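Local coordinates for protein alpha-glucosidase (Pseudoalteromonas sp. K8, PDB 5HQA) that hydrolyses alpha-glucosides as a calcium-binding glycoside hydrolase of family 97 that is activated by chloride and binds the inhibitor acarbose, at residues A[38-43]-A[222-227]; A[110-115]-A[126-131]; A[210-213]-A[218-221]. All coordinates share one frame; numbering follows the deposited sequence.

Contact 1: A[38-43]-A[222-227]; sequences LGFEFK and GAFNTP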
loop_
_atom_site.group_PDB
_atom_site.type_symbol
_atom_site.label_atom_id
_atom_site.label_comp_id
_atom_site.label_asym_id
_atom_site.label_seq_id
_atom_site.Cartn_x
_atom_site.Cartn_y
_atom_site.Cartn_z
ATOM N N LEU A 38 -4.702 -19.534 -19.682
ATOM C CA LEU A 38 -4.578 -18.169 -20.177
ATOM C C LEU A 38 -5.688 -17.910 -21.187
ATOM O O LEU A 38 -6.075 -18.820 -21.929
ATOM C CB LEU A 38 -3.224 -17.948 -20.864
ATOM C CG LEU A 38 -2.003 -18.228 -19.986
ATOM C CD1 LEU A 38 -0.748 -18.323 -20.843
ATOM C CD2 LEU A 38 -1.856 -17.152 -18.929
ATOM N N GLY A 39 -6.200 -16.680 -21.232
ATOM C CA GLY A 39 -7.157 -16.321 -22.265
ATOM C C GLY A 39 -8.206 -15.327 -21.788
ATOM O O GLY A 39 -8.100 -14.756 -20.705
ATOM N N PHE A 40 -9.220 -15.132 -22.644
ATOM C CA PHE A 40 -10.288 -14.156 -22.430
ATOM C C PHE A 40 -11.617 -14.681 -22.955
ATOM O O PHE A 40 -11.667 -15.403 -23.954
ATOM C CB PHE A 40 -10.051 -12.823 -23.164
ATOM C CG PHE A 40 -8.802 -12.106 -22.763
ATOM C CD1 PHE A 40 -8.773 -11.323 -21.620
ATOM C CD2 PHE A 40 -7.668 -12.186 -23.548
ATOM C CE1 PHE A 40 -7.608 -10.643 -21.255
ATOM C CE2 PHE A 40 -6.497 -11.511 -23.190
ATOM C CZ PHE A 40 -6.471 -10.743 -22.045
ATOM N N GLU A 41 -12.700 -14.258 -22.294
ATOM C CA GLU A 41 -14.043 -14.271 -22.859
ATOM C C GLU A 41 -14.554 -12.838 -22.948
ATOM O O GLU A 41 -14.226 -11.996 -22.103
ATOM C CB GLU A 41 -15.004 -15.127 -22.018
ATOM C CG GLU A 41 -14.619 -16.591 -22.030
ATOM C CD GLU A 41 -15.563 -17.471 -21.233
ATOM O OE1 GLU A 41 -16.555 -16.952 -20.676
ATOM O OE2 GLU A 41 -15.310 -18.691 -21.170
ATOM N N PHE A 42 -15.367 -12.571 -23.976
ATOM C CA PHE A 42 -15.890 -11.246 -24.276
ATOM C C PHE A 42 -17.407 -11.303 -24.318
ATOM O O PHE A 42 -17.999 -12.372 -24.475
ATOM C CB PHE A 42 -15.384 -10.720 -25.626
ATOM C CG PHE A 42 -13.894 -10.780 -25.783
ATOM C CD1 PHE A 42 -13.094 -9.772 -25.278
ATOM C CD2 PHE A 42 -13.298 -11.839 -26.454
ATOM C CE1 PHE A 42 -11.712 -9.822 -25.431
ATOM C CE2 PHE A 42 -11.917 -11.899 -26.606
ATOM C CZ PHE A 42 -11.126 -10.888 -26.095
ATOM N N LYS A 43 -18.033 -10.133 -24.200
ATOM C CA LYS A 43 -19.487 -10.084 -24.254
ATOM C C LYS A 43 -19.992 -10.540 -25.614
ATOM O O LYS A 43 -20.937 -11.333 -25.708
ATOM C CB LYS A 43 -19.987 -8.675 -23.946
ATOM C CG LYS A 43 -21.488 -8.540 -24.095
ATOM C CD LYS A 43 -21.961 -7.148 -23.739
ATOM C CE LYS A 43 -23.410 -6.971 -24.137
ATOM N NZ LYS A 43 -23.767 -5.529 -24.156
ATOM N N GLY A 222 -10.080 -1.826 -29.758
ATOM C CA GLY A 222 -8.944 -2.278 -30.539
ATOM C C GLY A 222 -7.870 -2.920 -29.678
ATOM O O GLY A 222 -8.139 -3.458 -28.606
ATOM N N ALA A 223 -6.637 -2.867 -30.172
ATOM C CA ALA A 223 -5.516 -3.490 -29.481
ATOM C C ALA A 223 -5.452 -3.037 -28.030
ATOM O O ALA A 223 -5.712 -1.874 -27.713
ATOM C CB ALA A 223 -4.204 -3.149 -30.193
ATOM N N PHE A 224 -5.109 -3.966 -27.142
ATOM C CA PHE A 224 -4.992 -3.637 -25.728
ATOM C C PHE A 224 -3.999 -4.580 -25.069
ATOM O O PHE A 224 -3.708 -5.666 -25.581
ATOM C CB PHE A 224 -6.344 -3.727 -25.005
ATOM C CG PHE A 224 -6.884 -5.135 -24.889
ATOM C CD1 PHE A 224 -7.642 -5.687 -25.905
ATOM C CD2 PHE A 224 -6.645 -5.897 -23.749
ATOM C CE1 PHE A 224 -8.144 -6.974 -25.794
ATOM C CE2 PHE A 224 -7.144 -7.183 -23.638
ATOM C CZ PHE A 224 -7.891 -7.719 -24.655
ATOM N N ASN A 225 -3.492 -4.148 -23.916
ATOM C CA ASN A 225 -2.697 -4.977 -23.024
ATOM C C ASN A 225 -3.428 -5.093 -21.695
ATOM O O ASN A 225 -4.300 -4.281 -21.384
ATOM C CB ASN A 225 -1.299 -4.384 -22.793
ATOM C CG ASN A 225 -0.546 -4.146 -24.085
ATOM O OD1 ASN A 225 -0.765 -4.834 -25.082
ATOM N ND2 ASN A 225 0.346 -3.167 -24.077
ATOM N N THR A 226 -3.088 -6.114 -20.917
ATOM C CA THR A 226 -3.523 -6.183 -19.528
ATOM C C THR A 226 -2.466 -5.573 -18.626
ATOM O O THR A 226 -1.316 -5.373 -19.030
ATOM C CB THR A 226 -3.767 -7.631 -19.116
ATOM O OG1 THR A 226 -2.518 -8.330 -19.091
ATOM C CG2 THR A 226 -4.749 -8.327 -20.063
ATOM N N PRO A 227 -2.811 -5.285 -17.372
ATOM C CA PRO A 227 -1.770 -5.059 -16.366
ATOM C C PRO A 227 -0.927 -6.315 -16.207
ATOM O O PRO A 227 -1.272 -7.396 -16.688
ATOM C CB PRO A 227 -2.558 -4.743 -15.084
ATOM C CG PRO A 227 -3.949 -4.346 -15.564
ATOM C CD PRO A 227 -4.170 -5.164 -16.809
#

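Contact 2: A[110-115]-A[126-131]; sequences FRYEVP and TKELTE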
loop_
_atom_site.group_PDB
_atom_site.type_symbol
_atom_site.label_atom_id
_atom_site.label_comp_id
_atom_site.label_asym_id
_atom_site.label_seq_id
_atom_site.Cartn_x
_atom_site.Cartn_y
_atom_site.Cartn_z
ATOM N N PHE A 110 3.737 -11.354 -15.757
ATOM C CA PHE A 110 3.330 -11.571 -17.143
ATOM C C PHE A 110 2.116 -10.715 -17.482
ATOM O O PHE A 110 1.324 -10.348 -16.609
ATOM C CB PHE A 110 3.056 -13.066 -17.460
ATOM C CG PHE A 110 1.904 -13.677 -16.695
ATOM C CD1 PHE A 110 0.621 -13.659 -17.217
ATOM C CD2 PHE A 110 2.122 -14.306 -15.473
ATOM C CE1 PHE A 110 -0.443 -14.233 -16.524
ATOM C CE2 PHE A 110 1.066 -14.886 -14.770
ATOM C CZ PHE A 110 -0.221 -14.845 -15.299
ATOM N N ARG A 111 1.989 -10.385 -18.767
ATOM C CA ARG A 111 0.827 -9.640 -19.228
ATOM C C ARG A 111 0.494 -10.076 -20.641
ATOM O O ARG A 111 1.342 -10.589 -21.376
ATOM C CB ARG A 111 1.053 -8.124 -19.185
ATOM C CG ARG A 111 1.968 -7.621 -20.289
ATOM C CD ARG A 111 2.038 -6.109 -20.286
ATOM N NE ARG A 111 2.847 -5.618 -21.397
ATOM C CZ ARG A 111 3.263 -4.364 -21.509
ATOM N NH1 ARG A 111 2.950 -3.468 -20.579
ATOM N NH2 ARG A 111 3.999 -4.005 -22.552
ATOM N N TYR A 112 -0.769 -9.893 -21.004
ATOM C CA TYR A 112 -1.218 -10.157 -22.361
ATOM C C TYR A 112 -1.013 -8.917 -23.205
ATOM O O TYR A 112 -1.207 -7.793 -22.732
ATOM C CB TYR A 112 -2.694 -10.514 -22.394
ATOM C CG TYR A 112 -3.134 -11.716 -21.597
ATOM C CD1 TYR A 112 -3.299 -11.648 -20.213
ATOM C CD2 TYR A 112 -3.459 -12.909 -22.242
ATOM C CE1 TYR A 112 -3.757 -12.751 -19.489
ATOM C CE2 TYR A 112 -3.906 -14.007 -21.534
ATOM C CZ TYR A 112 -4.062 -13.921 -20.160
ATOM O OH TYR A 112 -4.524 -15.025 -19.478
ATOM N N GLU A 113 -0.646 -9.124 -24.462
ATOM C CA GLU A 113 -0.562 -8.049 -25.443
ATOM C C GLU A 113 -1.365 -8.502 -26.651
ATOM O O GLU A 113 -0.952 -9.414 -27.373
ATOM C CB GLU A 113 0.895 -7.726 -25.790
ATOM C CG GLU A 113 1.650 -7.217 -24.559
ATOM C CD GLU A 113 3.141 -7.007 -24.781
ATOM O OE1 GLU A 113 3.614 -7.158 -25.931
ATOM O OE2 GLU A 113 3.842 -6.693 -23.785
ATOM N N VAL A 114 -2.541 -7.909 -26.829
ATOM C CA VAL A 114 -3.453 -8.274 -27.907
ATOM C C VAL A 114 -3.289 -7.239 -29.018
ATOM O O VAL A 114 -3.634 -6.066 -28.810
ATOM C CB VAL A 114 -4.907 -8.344 -27.427
ATOM C CG1 VAL A 114 -5.808 -8.763 -28.584
ATOM C CG2 VAL A 114 -5.018 -9.330 -26.286
ATOM N N PRO A 115 -2.792 -7.620 -30.184
ATOM C CA PRO A 115 -2.489 -6.642 -31.229
ATOM C C PRO A 115 -3.720 -6.300 -32.054
ATOM O O PRO A 115 -4.746 -6.977 -32.013
ATOM C CB PRO A 115 -1.465 -7.385 -32.085
ATOM C CG PRO A 115 -1.975 -8.809 -32.040
ATOM C CD PRO A 115 -2.461 -8.994 -30.603
ATOM N N THR A 126 -15.520 -9.935 -20.520
ATOM C CA THR A 126 -16.380 -10.428 -19.459
ATOM C C THR A 126 -15.681 -11.417 -18.545
ATOM O O THR A 126 -16.144 -11.622 -17.421
ATOM C CB THR A 126 -17.632 -11.088 -20.044
ATOM O OG1 THR A 126 -17.236 -12.084 -20.994
ATOM C CG2 THR A 126 -18.498 -10.043 -20.746
ATOM N N LYS A 127 -14.584 -12.027 -18.991
ATOM C CA LYS A 127 -13.809 -12.895 -18.113
ATOM C C LYS A 127 -12.376 -12.939 -18.610
ATOM O O LYS A 127 -12.139 -13.084 -19.812
ATOM C CB LYS A 127 -14.394 -14.314 -18.057
ATOM C CG LYS A 127 -13.780 -15.176 -16.956
ATOM C CD LYS A 127 -14.545 -16.472 -16.752
ATOM C CE LYS A 127 -16.007 -16.194 -16.439
ATOM N NZ LYS A 127 -16.196 -15.448 -15.170
ATOM N N GLU A 128 -11.430 -12.802 -17.691
ATOM C CA GLU A 128 -10.038 -13.129 -17.956
ATOM C C GLU A 128 -9.801 -14.537 -17.416
ATOM O O GLU A 128 -10.072 -14.801 -16.239
ATOM C CB GLU A 128 -9.095 -12.114 -17.304
ATOM C CG GLU A 128 -7.636 -12.397 -17.625
ATOM C CD GLU A 128 -6.673 -11.395 -17.013
ATOM O OE1 GLU A 128 -7.023 -10.191 -16.932
ATOM O OE2 GLU A 128 -5.557 -11.816 -16.624
ATOM N N LEU A 129 -9.334 -15.444 -18.276
ATOM C CA LEU A 129 -9.237 -16.858 -17.920
ATOM C C LEU A 129 -7.971 -17.200 -17.139
ATOM O O LEU A 129 -7.824 -18.352 -16.712
ATOM C CB LEU A 129 -9.310 -17.721 -19.183
ATOM C CG LEU A 129 -10.609 -17.568 -19.983
ATOM C CD1 LEU A 129 -10.576 -18.449 -21.228
ATOM C CD2 LEU A 129 -11.826 -17.907 -19.119
ATOM N N THR A 130 -7.068 -16.234 -16.956
ATOM C CA THR A 130 -5.826 -16.417 -16.214
ATOM C C THR A 130 -6.045 -17.183 -14.919
ATOM O O THR A 130 -6.901 -16.822 -14.107
ATOM C CB THR A 130 -5.239 -15.049 -15.882
ATOM O OG1 THR A 130 -5.133 -14.288 -17.085
ATOM C CG2 THR A 130 -3.858 -15.193 -15.198
ATOM N N GLU A 131 -5.237 -18.219 -14.711
ATOM C CA GLU A 131 -5.264 -18.979 -13.472
ATOM C C GLU A 131 -3.903 -18.931 -12.789
ATOM O O GLU A 131 -2.875 -18.620 -13.406
ATOM C CB GLU A 131 -5.661 -20.448 -13.712
ATOM C CG GLU A 131 -7.089 -20.646 -14.228
ATOM C CD GLU A 131 -7.328 -22.061 -14.744
ATOM O OE1 GLU A 131 -6.333 -22.807 -14.969
ATOM O OE2 GLU A 131 -8.511 -22.434 -14.941
#

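Contact 3: A[210-213]-A[218-221]; sequences TPWS and VKKQ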
loop_
_atom_site.group_PDB
_atom_site.type_symbol
_atom_site.label_atom_id
_atom_site.label_comp_id
_atom_site.label_asym_id
_atom_site.label_seq_id
_atom_site.Cartn_x
_atom_site.Cartn_y
_atom_site.Cartn_z
ATOM N N THR A 210 -13.050 -7.170 -11.341
ATOM C CA THR A 210 -14.131 -6.422 -10.706
ATOM C C THR A 210 -14.925 -5.657 -11.759
ATOM O O THR A 210 -14.344 -4.853 -12.495
ATOM C CB THR A 210 -13.555 -5.476 -9.663
ATOM O OG1 THR A 210 -12.869 -6.248 -8.672
ATOM C CG2 THR A 210 -14.674 -4.696 -9.004
ATOM N N PRO A 211 -16.230 -5.869 -11.869
ATOM C CA PRO A 211 -16.970 -5.407 -13.045
ATOM C C PRO A 211 -17.564 -4.011 -12.890
ATOM O O PRO A 211 -17.665 -3.457 -11.791
ATOM C CB PRO A 211 -18.095 -6.439 -13.148
ATOM C CG PRO A 211 -18.394 -6.748 -11.715
ATOM C CD PRO A 211 -17.036 -6.776 -11.036
ATOM N N TRP A 212 -17.980 -3.464 -14.030
ATOM C CA TRP A 212 -18.897 -2.337 -14.081
ATOM C C TRP A 212 -20.268 -2.745 -13.549
ATOM O O TRP A 212 -20.616 -3.928 -13.517
ATOM C CB TRP A 212 -19.083 -1.856 -15.522
ATOM C CG TRP A 212 -17.894 -1.197 -16.153
ATOM C CD1 TRP A 212 -16.787 -1.806 -16.678
ATOM C CD2 TRP A 212 -17.720 0.206 -16.359
ATOM N NE1 TRP A 212 -15.923 -0.857 -17.183
ATOM C CE2 TRP A 212 -16.477 0.385 -17.001
ATOM C CE3 TRP A 212 -18.498 1.332 -16.057
ATOM C CZ2 TRP A 212 -15.993 1.645 -17.348
ATOM C CZ3 TRP A 212 -18.013 2.591 -16.407
ATOM C CH2 TRP A 212 -16.772 2.732 -17.045
ATOM N N SER A 213 -21.076 -1.741 -13.182
ATOM C CA SER A 213 -22.447 -2.025 -12.759
ATOM C C SER A 213 -23.234 -2.735 -13.852
ATOM O O SER A 213 -24.111 -3.554 -13.556
ATOM C CB SER A 213 -23.157 -0.733 -12.361
ATOM O OG SER A 213 -23.118 0.194 -13.434
ATOM N N VAL A 218 -14.160 -5.080 -18.573
ATOM C CA VAL A 218 -13.224 -4.110 -19.145
ATOM C C VAL A 218 -13.693 -3.702 -20.530
ATOM O O VAL A 218 -13.928 -4.561 -21.386
ATOM C CB VAL A 218 -11.786 -4.656 -19.241
ATOM C CG1 VAL A 218 -10.848 -3.556 -19.769
ATOM C CG2 VAL A 218 -11.308 -5.193 -17.896
ATOM N N LYS A 219 -13.782 -2.397 -20.762
ATOM C CA LYS A 219 -14.103 -1.844 -22.069
ATOM C C LYS A 219 -12.816 -1.403 -22.760
ATOM O O LYS A 219 -12.040 -0.626 -22.193
ATOM C CB LYS A 219 -15.064 -0.665 -21.918
ATOM C CG LYS A 219 -16.343 -1.004 -21.158
ATOM C CD LYS A 219 -17.153 0.248 -20.816
ATOM C CE LYS A 219 -18.436 -0.100 -20.079
ATOM N NZ LYS A 219 -19.191 1.116 -19.667
ATOM N N LYS A 220 -12.585 -1.908 -23.971
ATOM C CA LYS A 220 -11.431 -1.524 -24.769
ATOM C C LYS A 220 -11.873 -1.250 -26.202
ATOM O O LYS A 220 -12.906 -1.741 -26.668
ATOM C CB LYS A 220 -10.340 -2.612 -24.774
ATOM C CG LYS A 220 -9.689 -2.875 -23.419
ATOM C CD LYS A 220 -8.753 -1.734 -23.012
ATOM C CE LYS A 220 -7.914 -2.130 -21.806
ATOM N NZ LYS A 220 -6.918 -1.074 -21.462
ATOM N N GLN A 221 -11.079 -0.459 -26.907
ATOM C CA GLN A 221 -11.270 -0.259 -28.336
ATOM C C GLN A 221 -9.999 -0.709 -29.042
ATOM O O GLN A 221 -8.953 -0.063 -28.920
ATOM C CB GLN A 221 -11.593 1.194 -28.646
ATOM C CG GLN A 221 -11.886 1.431 -30.105
ATOM C CD GLN A 221 -12.235 2.872 -30.379
ATOM O OE1 GLN A 221 -11.349 3.729 -30.486
ATOM N NE2 GLN A 221 -13.533 3.158 -30.482
#

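Contact 1: A[38-43]-A[222-227]
T226, whose methyl meets F40, has its hydroxyl held by two backbone groups: OG1 of T226 donates to P227 O at 2.9 Å and takes the N-H of Y112. The contact joins the facing antiparallel sheets of the N-terminal beta-sandwich, a domain of the galactose mutarotase clan, with strand 30-42 in one sheet and strand 224-234 in the other. These bonds fix the rotation of T226, with OG1 between the backbone N and the carbonyl carbon (chi1 68°), and CG2 is left facing F40. That methyl lies at the rim of the F40 ring, near its plane, with T226 CG2 3.6 Å from F40 CZ. F224 takes a face of the same ring. It comes from the opposite direction and sets its edge against F40 in a T-shaped stack, centroids 5.5 Å apart and planes at 72°. The closest atoms of the ring pair are F40 CZ and F224 CE2, 4.0 Å apart. All four touching residues are buried. Y192, from a loop, lies against both F40 and T226, while I125 of strand 122-134 touches both F42 and F224. F42 reaches F224 more loosely, its CE1 4.4 Å from F224 CZ.

Contact 2: A[110-115]-A[126-131]
T130 is turned with OG1 anti to the carbonyl carbon (chi1 -53°) and CG2 anti to the backbone N, a rotation that aims its hydroxyl at Y112 and its methyl at F110. Y112, with CG beside its own backbone N (chi1 -59°), runs alongside T130 the other way, and its phenol OH donates to T130 OG1 at 2.6 Å, the acceptor lying near the plane of the tyrosine ring. T130 OG1 in turn donates to E128 OE2, also at 2.6 Å, on the anti lone pair of the carboxylate. The result is a buried chain of hydrogen bonds from phenol to hydroxyl to carboxylate across the inside of the beta-sandwich. E128 reaches in with an extended chain, and its OE2 lies 3.5 Å from Y112 CE1. That oxygen also forms a salt bridge with R229, while OE1 is hydrogen-bonded to the hydroxyl of Y192; the arginine would be expected to keep the buried carboxylate charged. Beside this polar chain the T130 methyl packs at the edge of F110, CG2 to F110 CZ 3.7 Å. Strand 107-114 is flanked by strands 95-104 and 224-234, whereas 126-131 runs beside strand 30-42 in the facing sheet, where T126 and K127 both oppose E41 in a classic beta bulge and the backbone N of G39 bonds to Y112 OH.

Contact 3: A[210-213]-A[218-221]
T210 and P211 lead the chain out of strand 204-209 to W212, whose indole lies against the side chain of K219. T210 OG1 is hydrogen-bonded to R148 and D411. After P211, W212 sets CG anti to its carbonyl carbon (chi1 -69°) and offers one ring face to K219; the two side chains cross at about a right angle. The lysine chain is extended beyond CG and passes over the indole from the NE1 side. Its CE makes a CH-pi contact 3.8 Å from the centroid of the five-membered ring of W212, and its NZ a cation-pi contact 3.6 Å from the centroid of the six-membered ring, only 7° off the normal. The closest atoms are K219 CE and W212 CE2, 3.7 Å apart. The loop links two strands of the N-terminal beta-sandwich, 204-209 and 218-221, both antiparallel to strand 122-134, and it abuts residues of the TIM-barrel family region. From there Q413 OE1 accepts both the indole NE1 of W212 and the backbone N of K219, which anchors the ring and the lysine backbone to one oxygen. S213, at the exposed end of the segment, gives its backbone N to E408 OE1, and the W212 side chain also rests on E408.

Contacts 1 and 2 are buried and hold the same pair of sheets: strands 30-42 and 122-134 are neighbours in one, 224-234 and 107-114 in the other. Their centres lie about 5 Å apart, and the backbones of 39-41 and 127-129 bond directly to each other. Contact 1 crosses the sandwich with aromatic rings and a methyl, contact 2 mainly with a chain of hydrogen bonds ending on a buried carboxylate. Contact 3, about 11 Å from contact 1 between centres, lies at the surface within a single sheet and its loop, and relies on a cation over an indole. Strand 218-221 leads straight into strand 224-234, so contact 3 is joined along the chain to contact 1.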